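Local structure of IroE protein (Escherichia coli, 2GZS) at residues 28-33 against 74-79; 64-69 against 258-263; 184-189 against 228-233. The protein hydrolyses the cyclic trilactone siderophore enterobactin and its C-glucosylated forms, preferring the iron-free compounds and usually opening the ring once to give linear trimers. One frame throughout, in Å; residues are numbered along the deposited sequence.

Contact 1 (28-33 against 74-79); sequences RVWTAV and IVAVGY
Val-29 and Val-75 meet tightly, CG1 of Val-29 standing 3.5 Å from CG1 of Val-75, closer than usual for two methyls. Both valines hold CG1 anti to the backbone N (chi1 176° in Val-29), which tilts the two methyls at each other diagonally between neighbouring non-hydrogen-bonded pairs. Thr-31 and Val-77 complete this buried face, which packs on Ile-128, Val-132 and Phe-120 of helix 117-132. The backbones run antiparallel, and the bonding is most regular where Ala-32 pairs with Ile-74: the straightest bond of the strand pair runs from Ala-32 N to Ile-74 O, 2.8 Å long with an N-H...O angle of 170°. In this alpha/beta-hydrolase fold, strand 26-34 runs antiparallel to both its neighbours, 11-19 and 73-79, and 73-79 passes the sheet on to the parallel strand 43-48. The face bearing Trp-30 is less compact. Its indole comes edge-on to the neighbouring strand, CE3 lying 3.7 Å from Ala-76 O and 4.3 Å from Ala-76 CB, while CZ3 passes Gly-78 CA at 4.3 Å; the lack of a side chain on Gly-78 leaves room for that ring corner. CG of Arg-28 sits 3.5 Å above one indole face, toward its rim. Toward the partly exposed end the pairing is less regular: Arg-28 N still bonds Gly-78 O at 2.9 Å, but lies 62° out of the carbonyl plane. The Arg-28 chain bends at its third torsion, carrying its guanidinium away from the strand pair, with Tyr-79 O over one of its faces and a weak hydrogen bond from NH1 to Thr-81 O. The Tyr-79 side chain leaves away from the partner strand, and its OH is hydrogen-bonded to Asp-93 OD2.

Contact 2 (64-69 against 258-263); sequences KQLSEK and ALLDIS
The hydroxyl of Ser-263 is held from two directions: OG donates to Leu-260 O, three residues back, at 2.7 Å, and accepts from a water 2.8 Å away. The same water donates to Gln-65 O at 2.7 Å. It thus bridges the C-terminal ends of two helices of the alpha/beta-hydrolase fold, 60-66 and the last helix of the modelled chain, 247-262. Ser-263 sets OG between its backbone N and carbonyl carbon (chi1 82°), where it can reach back to the Leu-260 carbonyl, the donor lying 27° from that carbonyl plane. With an alanine here, Leu-260 O would probably lose its side-chain donor and the water one of its two protein acceptors, loosening the polar link between the helix ends. Gln-65 O also accepts from Glu-68 N, just where the chain enters a type I turn from Leu-66 to Lys-69. Beside the water bridge, Leu-66 supplies the apolar part of the contact through one methyl. Its CD2 lies 3.5 Å from Leu-259 O and 3.9 Å from both Leu-259 CB and Leu-260 CD2, so a single methyl touches both the backbone and the side chains of the last helix. Leu-259 continues inward onto Leu-46 and Met-48 of strand 43-48, and Leu-62 lies against both Leu-259 and Leu-260. Farther out, Gln-65 and Leu-260 cross at about a right angle, the partly exposed Leu-260 presenting CD2 to Gln-65 CG. Beyond the turn, a backbone hydrogen bond joins Ser-263 to Thr-70. The end of the exposed Lys-69 leads away, but its CB lies 3.2 Å from Ser-263 O.

Contact 3 (184-189 against 228-233); sequences SRVTAV and TILKDK
Polar contact comes from one group, the ammonium of Lys-233, which donates to Thr-187 O and to Val-189 O, each 2.8 Å from NZ. Neither bond is aimed straight at its carbonyl: the C=O...N angles are 137° at Thr-187 and 145° at Val-189. A water accepts from NZ at 3.1 Å and makes a weak bond to Ala-188 O, so the lysine binds two carbonyls directly and a third, weakly, through water, where helix 179-187 runs out. A positive charge at this C-terminal end is likely to be favoured by the helix dipole. The side chain reaches there because it is extended beyond CG, its methylenes running along the carbonyl of Val-189, with CD 3.2 Å from Val-189 O.

Apolar packing lies beside this polar group. Leu-230 crosses Val-186 at about a right angle, CD1 touching Val-186 CG1 at 3.7 Å, while its other methyl, CD2, leans against Val-186 O. Ile-229, nearer the surface, lays CG2 against Thr-187, 3.6 Å from its O. Val-189 touches the lysine chain through CG2, 4.1 Å from Lys-233 CD.

The contact joins the C-terminal ends of two helices of the alpha/beta-hydrolase domain. Val-186 and Val-189 also pack on Trp-159 of helix 150-161, and Arg-185 forms a salt bridge to Asp-157 there. Past the helix ends, Lys-233 shares a backbone hydrogen bond with Leu-192, before the two segments lead on to the parallel strands 198-203 and 237-241.

How the contacts relate
Contacts 1 and 2 are neighbours, their centres about 17 Å apart and their segments alternating along the chain: strand 73-79 follows helix 60-66. They share a hydrophobic seam in which Ile-74 CG1 meets Leu-259 CD2 at 3.8 Å, tying the last helix to the sheet. Contact 3 lies on the opposite side of the chain's centre from contact 1, its centre about 32 Å from that of contact 1 and 29 Å from that of contact 2, and is nested within the loop that contact 2 closes. All three lie away from the active-site residues Ser-149 and His-247, the latter beginning the helix that ends in contact 2.

Contact 1 (28-33 against 74-79)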
loop_
_atom_site.group_PDB
_atom_site.type_symbol
_atom_site.label_atom_id
_atom_site.label_comp_id
_atom_site.label_asym_id
_atom_site.label_seq_id
_atom_site.Cartn_x
_atom_site.Cartn_y
_atom_site.Cartn_z
ATOM N N ARG A 28 5.210 3.848 13.694
ATOM C CA ARG A 28 5.737 2.564 14.226
ATOM C C ARG A 28 5.806 1.626 13.061
ATOM O O ARG A 28 4.755 1.431 12.435
ATOM C CB ARG A 28 4.805 2.035 15.308
ATOM C CG ARG A 28 5.315 0.708 15.950
ATOM C CD ARG A 28 4.432 0.431 17.152
ATOM N NE ARG A 28 4.436 1.332 18.300
ATOM C CZ ARG A 28 3.356 1.448 19.089
ATOM N NH1 ARG A 28 2.269 0.729 18.802
ATOM N NH2 ARG A 28 3.425 2.284 20.118
ATOM N N VAL A 29 6.993 1.163 12.638
ATOM C CA VAL A 29 7.150 0.453 11.375
ATOM C C VAL A 29 7.659 -0.957 11.712
ATOM O O VAL A 29 8.716 -1.099 12.355
ATOM C CB VAL A 29 8.119 1.166 10.428
ATOM C CG1 VAL A 29 8.337 0.350 9.143
ATOM C CG2 VAL A 29 7.547 2.570 10.180
ATOM N N TRP A 30 6.890 -1.946 11.283
ATOM C CA TRP A 30 7.300 -3.334 11.502
ATOM C C TRP A 30 7.847 -3.882 10.187
ATOM O O TRP A 30 7.274 -3.716 9.094
ATOM C CB TRP A 30 6.163 -4.235 11.938
ATOM C CG TRP A 30 5.595 -3.949 13.273
ATOM C CD1 TRP A 30 5.975 -4.579 14.437
ATOM C CD2 TRP A 30 4.568 -3.012 13.644
ATOM N NE1 TRP A 30 5.239 -4.076 15.493
ATOM C CE2 TRP A 30 4.371 -3.108 15.016
ATOM C CE3 TRP A 30 3.815 -2.092 12.864
ATOM C CZ2 TRP A 30 3.442 -2.339 15.684
ATOM C CZ3 TRP A 30 2.880 -1.310 13.552
ATOM C CH2 TRP A 30 2.708 -1.428 14.933
ATOM N N THR A 31 9.000 -4.540 10.271
ATOM C CA THR A 31 9.576 -5.236 9.135
ATOM C C THR A 31 9.536 -6.744 9.388
ATOM O O THR A 31 10.100 -7.196 10.405
ATOM C CB THR A 31 11.006 -4.765 8.839
ATOM O OG1 THR A 31 10.977 -3.342 8.598
ATOM C CG2 THR A 31 11.530 -5.362 7.542
ATOM N N ALA A 32 8.867 -7.516 8.559
ATOM C CA ALA A 32 8.741 -8.950 8.649
ATOM C C ALA A 32 9.594 -9.544 7.545
ATOM O O ALA A 32 9.343 -9.336 6.371
ATOM C CB ALA A 32 7.278 -9.429 8.543
ATOM N N VAL A 33 10.649 -10.315 7.928
ATOM C CA VAL A 33 11.584 -10.891 6.964
ATOM C C VAL A 33 11.363 -12.410 6.930
ATOM O O VAL A 33 11.305 -12.994 8.031
ATOM C CB VAL A 33 13.044 -10.614 7.357
ATOM C CG1 VAL A 33 13.995 -11.262 6.389
ATOM C CG2 VAL A 33 13.356 -9.099 7.418
ATOM N N ILE A 74 7.775 -7.813 4.418
ATOM C CA ILE A 74 6.530 -7.037 4.629
ATOM C C ILE A 74 6.912 -5.856 5.500
ATOM O O ILE A 74 7.484 -6.011 6.598
ATOM C CB ILE A 74 5.509 -7.902 5.352
ATOM C CG1 ILE A 74 5.291 -9.258 4.643
ATOM C CG2 ILE A 74 4.241 -7.106 5.527
ATOM C CD1 ILE A 74 4.217 -10.082 5.331
ATOM N N VAL A 75 6.609 -4.636 5.070
ATOM C CA VAL A 75 6.891 -3.449 5.870
ATOM C C VAL A 75 5.544 -2.836 6.215
ATOM O O VAL A 75 4.909 -2.282 5.305
ATOM C CB VAL A 75 7.795 -2.416 5.171
ATOM C CG1 VAL A 75 8.030 -1.219 6.061
ATOM C CG2 VAL A 75 9.110 -3.081 4.752
ATOM N N ALA A 76 5.109 -2.946 7.460
ATOM C CA ALA A 76 3.808 -2.402 7.847
ATOM C C ALA A 76 4.064 -1.044 8.475
ATOM O O ALA A 76 4.703 -0.917 9.514
ATOM C CB ALA A 76 3.170 -3.350 8.852
ATOM N N VAL A 77 3.576 0.002 7.766
ATOM C CA VAL A 77 3.895 1.383 8.202
ATOM C C VAL A 77 2.709 1.851 9.047
ATOM O O VAL A 77 1.652 2.194 8.442
ATOM C CB VAL A 77 4.120 2.284 7.005
ATOM C CG1 VAL A 77 4.483 3.701 7.439
ATOM C CG2 VAL A 77 5.228 1.629 6.132
ATOM N N GLY A 78 2.849 1.840 10.364
ATOM C CA GLY A 78 1.777 2.205 11.264
ATOM C C GLY A 78 2.123 3.414 12.123
ATOM O O GLY A 78 3.038 4.158 11.732
ATOM N N TYR A 79 1.417 3.538 13.203
ATOM C CA TYR A 79 1.521 4.686 14.086
ATOM C C TYR A 79 1.784 4.270 15.498
ATOM O O TYR A 79 1.459 3.100 15.824
ATOM C CB TYR A 79 0.223 5.524 14.015
ATOM C CG TYR A 79 0.063 6.201 12.670
ATOM C CD1 TYR A 79 0.706 7.412 12.390
ATOM C CD2 TYR A 79 -0.728 5.658 11.635
ATOM C CE1 TYR A 79 0.540 8.041 11.145
ATOM C CE2 TYR A 79 -0.899 6.247 10.377
ATOM C CZ TYR A 79 -0.234 7.478 10.160
ATOM O OH TYR A 79 -0.389 8.044 8.907
#

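Contact 2 (64-69 against 258-263)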
loop_
_atom_site.group_PDB
_atom_site.type_symbol
_atom_site.label_atom_id
_atom_site.label_comp_id
_atom_site.label_asym_id
_atom_site.label_seq_id
_atom_site.Cartn_x
_atom_site.Cartn_y
_atom_site.Cartn_z
ATOM N N LYS A 64 2.463 -18.955 6.071
ATOM C CA LYS A 64 2.723 -20.285 5.496
ATOM C C LYS A 64 2.483 -20.281 4.012
ATOM O O LYS A 64 3.277 -20.717 3.203
ATOM C CB LYS A 64 1.847 -21.278 6.253
ATOM C CG LYS A 64 1.871 -22.683 5.633
ATOM C CD LYS A 64 0.977 -23.560 6.520
ATOM C CE LYS A 64 0.748 -24.946 5.954
ATOM N NZ LYS A 64 -0.478 -25.053 5.108
ATOM N N GLN A 65 1.335 -19.698 3.573
ATOM C CA GLN A 65 1.035 -19.720 2.151
ATOM C C GLN A 65 2.000 -18.885 1.296
ATOM O O GLN A 65 2.416 -19.144 0.212
ATOM C CB GLN A 65 -0.433 -19.254 1.934
ATOM C CG GLN A 65 -0.901 -19.369 0.492
ATOM C CD GLN A 65 -0.971 -20.847 0.021
ATOM O OE1 GLN A 65 -1.411 -21.664 0.837
ATOM N NE2 GLN A 65 -0.548 -21.102 -1.195
ATOM N N LEU A 66 2.367 -17.687 1.866
ATOM C CA LEU A 66 3.401 -16.901 1.206
ATOM C C LEU A 66 4.708 -17.633 0.985
ATOM O O LEU A 66 5.397 -17.467 -0.006
ATOM C CB LEU A 66 3.699 -15.623 2.034
ATOM C CG LEU A 66 2.519 -14.636 2.149
ATOM C CD1 LEU A 66 2.966 -13.468 3.038
ATOM C CD2 LEU A 66 2.024 -14.091 0.836
ATOM N N SER A 67 4.956 -18.467 2.022
ATOM C CA SER A 67 6.229 -19.209 1.952
ATOM C C SER A 67 6.153 -20.361 0.963
ATOM O O SER A 67 7.140 -21.055 0.694
ATOM C CB SER A 67 6.509 -19.696 3.377
ATOM O OG SER A 67 6.666 -18.659 4.308
ATOM N N GLU A 68 4.995 -20.651 0.356
ATOM C CA GLU A 68 4.917 -21.705 -0.664
ATOM C C GLU A 68 5.508 -21.238 -1.966
ATOM O O GLU A 68 5.898 -21.995 -2.849
ATOM C CB GLU A 68 3.455 -22.136 -0.943
ATOM C CG GLU A 68 2.738 -22.867 0.194
ATOM C CD GLU A 68 3.291 -24.231 0.565
ATOM O OE1 GLU A 68 3.586 -25.018 -0.361
ATOM O OE2 GLU A 68 3.437 -24.535 1.763
ATOM N N LYS A 69 5.535 -19.925 -2.189
ATOM C CA LYS A 69 6.044 -19.318 -3.395
ATOM C C LYS A 69 7.269 -18.511 -3.019
ATOM O O LYS A 69 8.164 -19.109 -2.388
ATOM C CB LYS A 69 4.928 -18.505 -4.093
ATOM C CG LYS A 69 3.964 -19.521 -4.732
ATOM C CD LYS A 69 2.505 -19.110 -4.656
ATOM C CE LYS A 69 1.610 -19.884 -5.612
ATOM N NZ LYS A 69 0.546 -20.743 -5.021
ATOM N N ALA A 258 -2.824 -8.898 -2.086
ATOM C CA ALA A 258 -1.619 -8.200 -2.564
ATOM C C ALA A 258 -0.341 -8.944 -2.135
ATOM O O ALA A 258 0.532 -9.068 -2.979
ATOM C CB ALA A 258 -1.658 -6.755 -2.044
ATOM N N LEU A 259 -0.338 -9.348 -0.881
ATOM C CA LEU A 259 0.876 -10.138 -0.498
ATOM C C LEU A 259 1.006 -11.392 -1.347
ATOM O O LEU A 259 2.070 -11.782 -1.808
ATOM C CB LEU A 259 0.761 -10.447 0.986
ATOM C CG LEU A 259 1.062 -9.310 1.934
ATOM C CD1 LEU A 259 0.589 -9.563 3.361
ATOM C CD2 LEU A 259 2.602 -9.040 1.941
ATOM N N LEU A 260 -0.110 -12.092 -1.527
ATOM C CA LEU A 260 -0.036 -13.353 -2.303
ATOM C C LEU A 260 0.413 -13.101 -3.720
ATOM O O LEU A 260 1.207 -13.834 -4.346
ATOM C CB LEU A 260 -1.399 -14.058 -2.253
ATOM C CG LEU A 260 -1.742 -14.651 -0.894
ATOM C CD1 LEU A 260 -3.240 -14.905 -0.796
ATOM C CD2 LEU A 260 -1.009 -15.972 -0.633
ATOM N N ASP A 261 -0.101 -11.999 -4.323
ATOM C CA ASP A 261 0.297 -11.670 -5.677
ATOM C C ASP A 261 1.800 -11.361 -5.776
ATOM O O ASP A 261 2.450 -11.857 -6.706
ATOM C CB ASP A 261 -0.591 -10.491 -6.146
ATOM C CG ASP A 261 -0.432 -10.194 -7.619
ATOM O OD1 ASP A 261 -0.612 -11.023 -8.546
ATOM O OD2 ASP A 261 -0.040 -9.074 -7.966
ATOM N N ILE A 262 2.310 -10.535 -4.825
ATOM C CA ILE A 262 3.731 -10.158 -4.963
ATOM C C ILE A 262 4.623 -11.387 -4.622
ATOM O O ILE A 262 5.763 -11.353 -5.112
ATOM C CB ILE A 262 4.045 -8.907 -4.125
ATOM C CG1 ILE A 262 5.184 -8.081 -4.774
ATOM C CG2 ILE A 262 4.312 -9.229 -2.663
ATOM C CD1 ILE A 262 5.419 -6.834 -3.939
ATOM N N SER A 263 4.099 -12.336 -3.894
ATOM C CA SER A 263 4.884 -13.583 -3.637
ATOM C C SER A 263 4.930 -14.433 -4.886
ATOM O O SER A 263 5.659 -15.457 -4.854
ATOM C CB SER A 263 4.232 -14.346 -2.498
ATOM O OG SER A 263 3.126 -15.134 -2.957
HETATM O O HOH W 1 2.034 -17.524 -1.945
#

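Contact 3 (184-189 against 228-233)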
loop_
_atom_site.group_PDB
_atom_site.type_symbol
_atom_site.label_atom_id
_atom_site.label_comp_id
_atom_site.label_asym_id
_atom_site.label_seq_id
_atom_site.Cartn_x
_atom_site.Cartn_y
_atom_site.Cartn_z
ATOM N N SER A 184 -8.902 10.857 -12.986
ATOM C CA SER A 184 -8.733 11.838 -14.054
ATOM C C SER A 184 -7.245 12.108 -14.266
ATOM O O SER A 184 -6.745 12.164 -15.400
ATOM C CB SER A 184 -9.475 13.123 -13.680
ATOM O OG SER A 184 -9.464 13.964 -14.839
ATOM N N ARG A 185 -6.495 12.220 -13.157
ATOM C CA ARG A 185 -5.037 12.382 -13.373
ATOM C C ARG A 185 -4.382 11.097 -13.853
ATOM O O ARG A 185 -3.460 11.121 -14.701
ATOM C CB ARG A 185 -4.373 12.800 -12.073
ATOM C CG ARG A 185 -4.794 14.145 -11.496
ATOM C CD ARG A 185 -4.412 14.363 -10.030
ATOM N NE ARG A 185 -3.008 14.267 -9.706
ATOM C CZ ARG A 185 -2.267 13.973 -8.658
ATOM N NH1 ARG A 185 -2.756 13.648 -7.459
ATOM N NH2 ARG A 185 -0.926 13.992 -8.777
ATOM N N VAL A 186 -4.843 9.964 -13.326
ATOM C CA VAL A 186 -4.256 8.678 -13.721
ATOM C C VAL A 186 -4.385 8.435 -15.196
ATOM O O VAL A 186 -3.504 8.023 -15.933
ATOM C CB VAL A 186 -4.923 7.502 -12.935
ATOM C CG1 VAL A 186 -4.623 6.197 -13.650
ATOM C CG2 VAL A 186 -4.475 7.528 -11.477
ATOM N N THR A 187 -5.583 8.699 -15.786
ATOM C CA THR A 187 -5.754 8.357 -17.182
ATOM C C THR A 187 -5.201 9.489 -18.087
ATOM O O THR A 187 -5.201 9.238 -19.284
ATOM C CB THR A 187 -7.231 8.075 -17.550
ATOM O OG1 THR A 187 -8.064 9.211 -17.233
ATOM C CG2 THR A 187 -7.797 6.938 -16.690
ATOM N N ALA A 188 -4.736 10.587 -17.534
ATOM C CA ALA A 188 -4.179 11.674 -18.329
ATOM C C ALA A 188 -2.674 11.515 -18.596
ATOM O O ALA A 188 -2.109 12.385 -19.259
ATOM C CB ALA A 188 -4.404 13.016 -17.642
ATOM N N VAL A 189 -2.073 10.454 -18.002
ATOM C CA VAL A 189 -0.618 10.380 -18.110
ATOM C C VAL A 189 -0.152 10.224 -19.532
ATOM O O VAL A 189 -0.853 9.777 -20.443
ATOM C CB VAL A 189 -0.078 9.142 -17.345
ATOM C CG1 VAL A 189 -0.313 9.268 -15.861
ATOM C CG2 VAL A 189 -0.730 7.908 -17.916
ATOM N N THR A 228 -8.733 0.459 -19.951
ATOM C CA THR A 228 -8.651 0.590 -21.387
ATOM C C THR A 228 -7.684 1.702 -21.771
ATOM O O THR A 228 -6.789 1.465 -22.611
ATOM C CB THR A 228 -10.039 0.925 -21.965
ATOM O OG1 THR A 228 -10.937 -0.147 -21.684
ATOM C CG2 THR A 228 -9.978 1.075 -23.489
ATOM N N ILE A 229 -7.864 2.890 -21.189
ATOM C CA ILE A 229 -6.956 3.992 -21.491
ATOM C C ILE A 229 -5.530 3.660 -21.043
ATOM O O ILE A 229 -4.578 3.923 -21.800
ATOM C CB ILE A 229 -7.458 5.320 -20.893
ATOM C CG1 ILE A 229 -8.802 5.688 -21.548
ATOM C CG2 ILE A 229 -6.503 6.473 -21.099
ATOM C CD1 ILE A 229 -9.385 6.993 -20.966
ATOM N N LEU A 230 -5.374 3.107 -19.836
ATOM C CA LEU A 230 -3.988 2.862 -19.380
ATOM C C LEU A 230 -3.311 1.845 -20.260
ATOM O O LEU A 230 -2.123 1.989 -20.628
ATOM C CB LEU A 230 -4.009 2.409 -17.931
ATOM C CG LEU A 230 -4.371 3.522 -16.918
ATOM C CD1 LEU A 230 -4.337 2.990 -15.505
ATOM C CD2 LEU A 230 -3.415 4.712 -17.098
ATOM N N LYS A 231 -4.008 0.811 -20.682
ATOM C CA LYS A 231 -3.404 -0.163 -21.602
ATOM C C LYS A 231 -2.948 0.477 -22.887
ATOM O O LYS A 231 -1.851 0.182 -23.375
ATOM C CB LYS A 231 -4.506 -1.191 -21.938
ATOM C CG LYS A 231 -4.382 -2.428 -21.065
ATOM C CD LYS A 231 -4.743 -2.212 -19.608
ATOM C CE LYS A 231 -6.116 -2.822 -19.365
ATOM N NZ LYS A 231 -6.066 -4.137 -18.682
ATOM N N ASP A 232 -3.827 1.374 -23.387
ATOM C CA ASP A 232 -3.436 2.088 -24.591
ATOM C C ASP A 232 -2.158 2.928 -24.371
ATOM O O ASP A 232 -1.384 3.150 -25.328
ATOM C CB ASP A 232 -4.558 3.033 -25.066
ATOM C CG ASP A 232 -5.727 2.387 -25.759
ATOM O OD1 ASP A 232 -5.620 1.192 -26.109
ATOM O OD2 ASP A 232 -6.763 3.071 -25.950
ATOM N N LYS A 233 -1.972 3.387 -23.148
ATOM C CA LYS A 233 -0.807 4.184 -22.810
ATOM C C LYS A 233 0.380 3.317 -22.403
ATOM O O LYS A 233 1.376 3.871 -21.900
ATOM C CB LYS A 233 -1.203 5.178 -21.706
ATOM C CG LYS A 233 -2.134 6.194 -22.402
ATOM C CD LYS A 233 -2.639 7.264 -21.466
ATOM C CE LYS A 233 -3.221 8.400 -22.325
ATOM N NZ LYS A 233 -3.453 9.565 -21.462
HETATM O O HOH W 2 -2.761 12.408 -22.547
#